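Local coordinates for UPF0311 protein RPA1785 (Rhodopseudomonas palustris, PDB 3C5O) that is of unknown function but folds into an antiparallel beta-barrel of the UPF0311 (DUF3237) family and assembles with further copies of itself, at residues Y134-S139 with I149-V154. Sequence-based numbering, arbitrary orientation.
Sequences YLFVGS and IDVHQV
V137 and H152 exchange two backbone hydrogen bonds at the heart of an antiparallel beta hairpin, strands 136-142 and 146-154, the last two strands of the eight-stranded barrel. V137 N reaches H152 O in the plane of that carbonyl at 2.9 Å, and H152 N returns to V137 O. S139 and D150 form the next hydrogen-bonded pair, while F136 with Q153 and G138 with V151 are non-hydrogen-bonded. V154 N also donates to L135 O.

Weaker CA-H...O contacts fall at the non-hydrogen-bonded pairs: F136 CA lies 3.2 Å from H152 O, and G138 CA makes the same kind of contact with D150 O. Within the V137-H152 pair, V137 O also comes close to the edge of the H152 ring, in its plane, with H152 CD2 3.6 Å away.

Apolar packing is found on both faces of the sheet. On the one bearing F136, V151 and Q153, F136 CD1 meets V151 CG1 at 3.8 Å, and F136 CE1 lies against the CB and CG methylenes of Q153; F121 adds an edge-to-face ring contact with F136. V137, on the face shared with H152, meets V154 CG2 through its CG2 and also packs on V137 of the second subunit, so this hairpin contributes to the subunit interface.

An amide-aromatic contact closes the series. Q153 CG stands anti to the backbone N (chi1 -171°), and the chain beyond it is extended, carrying the amide to Y134. The ring and amide planes are 67° apart, so the carboxamide does not stack flat; instead Q153 OE1 sits over the centre of the Y134 ring, 3.3 Å from Y134 CZ.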
loop_
_atom_site.group_PDB
_atom_site.type_symbol
_atom_site.label_atom_id
_atom_site.label_comp_id
_atom_site.label_asym_id
_atom_site.label_seq_id
_atom_site.Cartn_x
_atom_site.Cartn_y
_atom_site.Cartn_z
ATOM N N TYR B 134 -7.856 16.066 -7.655
ATOM C CA TYR B 134 -6.704 16.325 -8.520
ATOM C C TYR B 134 -5.512 15.503 -8.040
ATOM O O TYR B 134 -5.461 15.096 -6.888
ATOM C CB TYR B 134 -6.326 17.813 -8.496
ATOM C CG TYR B 134 -7.371 18.744 -9.086
ATOM C CD1 TYR B 134 -7.348 19.080 -10.446
ATOM C CD2 TYR B 134 -8.363 19.298 -8.291
ATOM C CE1 TYR B 134 -8.297 19.942 -10.997
ATOM C CE2 TYR B 134 -9.336 20.154 -8.835
ATOM C CZ TYR B 134 -9.296 20.472 -10.189
ATOM O OH TYR B 134 -10.235 21.329 -10.727
ATOM N N LEU B 135 -4.556 15.266 -8.925
ATOM C CA LEU B 135 -3.254 14.780 -8.507
ATOM C C LEU B 135 -2.395 15.987 -8.159
ATOM O O LEU B 135 -2.565 17.072 -8.742
ATOM C CB LEU B 135 -2.613 14.023 -9.653
ATOM C CG LEU B 135 -1.531 12.982 -9.449
ATOM C CD1 LEU B 135 -2.198 11.703 -9.089
ATOM C CD2 LEU B 135 -0.783 12.815 -10.755
ATOM N N PHE B 136 -1.463 15.807 -7.229
ATOM C CA PHE B 136 -0.570 16.888 -6.853
ATOM C C PHE B 136 0.852 16.376 -6.877
ATOM O O PHE B 136 1.109 15.176 -6.685
ATOM C CB PHE B 136 -0.902 17.434 -5.460
ATOM C CG PHE B 136 -2.285 18.012 -5.337
ATOM C CD1 PHE B 136 -2.494 19.379 -5.424
ATOM C CD2 PHE B 136 -3.381 17.190 -5.078
ATOM C CE1 PHE B 136 -3.783 19.922 -5.312
ATOM C CE2 PHE B 136 -4.665 17.723 -4.953
ATOM C CZ PHE B 136 -4.867 19.095 -5.072
ATOM N N VAL B 137 1.788 17.282 -7.132
ATOM C CA VAL B 137 3.210 16.937 -7.063
ATOM C C VAL B 137 3.874 17.917 -6.103
ATOM O O VAL B 137 3.608 19.105 -6.140
ATOM C CB VAL B 137 3.881 17.008 -8.453
ATOM C CG1 VAL B 137 5.377 16.686 -8.373
ATOM C CG2 VAL B 137 3.221 16.041 -9.409
ATOM N N GLY B 138 4.736 17.415 -5.232
ATOM C CA GLY B 138 5.483 18.284 -4.329
ATOM C C GLY B 138 6.945 18.414 -4.703
ATOM O O GLY B 138 7.585 17.420 -5.003
ATOM N N SER B 139 7.474 19.630 -4.687
ATOM C CA SER B 139 8.918 19.834 -4.838
ATOM C C SER B 139 9.370 20.334 -3.478
ATOM O O SER B 139 8.833 21.344 -2.975
ATOM C CB SER B 139 9.225 20.852 -5.927
ATOM O OG SER B 139 10.620 21.035 -6.093
ATOM N N ILE B 149 7.638 21.729 1.491
ATOM C CA ILE B 149 7.113 21.114 0.278
ATOM C C ILE B 149 6.280 22.149 -0.425
ATOM O O ILE B 149 5.269 22.594 0.109
ATOM C CB ILE B 149 6.078 19.963 0.545
ATOM C CG1 ILE B 149 6.204 19.281 1.943
ATOM C CG2 ILE B 149 5.922 19.042 -0.707
ATOM C CD1 ILE B 149 7.282 18.355 2.123
ATOM N N ASP B 150 6.676 22.496 -1.636
ATOM C CA ASP B 150 5.875 23.345 -2.490
ATOM C C ASP B 150 4.981 22.446 -3.299
ATOM O O ASP B 150 5.465 21.632 -4.091
ATOM C CB ASP B 150 6.775 24.157 -3.403
ATOM C CG ASP B 150 7.607 25.144 -2.639
ATOM O OD1 ASP B 150 7.039 25.906 -1.826
ATOM O OD2 ASP B 150 8.836 25.165 -2.852
ATOM N N VAL B 151 3.682 22.592 -3.093
ATOM C CA VAL B 151 2.683 21.679 -3.658
ATOM C C VAL B 151 2.105 22.281 -4.940
ATOM O O VAL B 151 1.681 23.433 -4.964
ATOM C CB VAL B 151 1.536 21.357 -2.632
ATOM C CG1 VAL B 151 0.489 20.413 -3.239
ATOM C CG2 VAL B 151 2.100 20.734 -1.326
ATOM N N HIS B 152 2.093 21.482 -5.997
ATOM C CA HIS B 152 1.600 21.906 -7.279
ATOM C C HIS B 152 0.432 21.037 -7.682
ATOM O O HIS B 152 0.515 19.820 -7.585
ATOM C CB HIS B 152 2.716 21.791 -8.312
ATOM C CG HIS B 152 3.936 22.567 -7.943
ATOM N ND1 HIS B 152 4.140 23.861 -8.351
ATOM C CD2 HIS B 152 4.996 22.249 -7.164
ATOM C CE1 HIS B 152 5.285 24.304 -7.871
ATOM N NE2 HIS B 152 5.824 23.347 -7.140
ATOM N N GLN B 153 -0.643 21.664 -8.136
ATOM C CA GLN B 153 -1.818 20.967 -8.629
ATOM C C GLN B 153 -1.547 20.525 -10.059
ATOM O O GLN B 153 -1.145 21.356 -10.884
ATOM C CB GLN B 153 -2.996 21.932 -8.615
ATOM C CG GLN B 153 -4.331 21.304 -8.896
ATOM C CD GLN B 153 -5.441 22.331 -9.071
ATOM O OE1 GLN B 153 -6.627 22.006 -8.970
ATOM N NE2 GLN B 153 -5.065 23.566 -9.364
ATOM N N VAL B 154 -1.746 19.235 -10.360
ATOM C CA VAL B 154 -1.617 18.761 -11.745
ATOM C C VAL B 154 -2.915 19.008 -12.496
ATOM O O VAL B 154 -3.996 18.521 -12.114
ATOM C CB VAL B 154 -1.246 17.277 -11.875
ATOM C CG1 VAL B 154 -1.279 16.839 -13.359
ATOM C CG2 VAL B 154 0.131 16.999 -11.260
#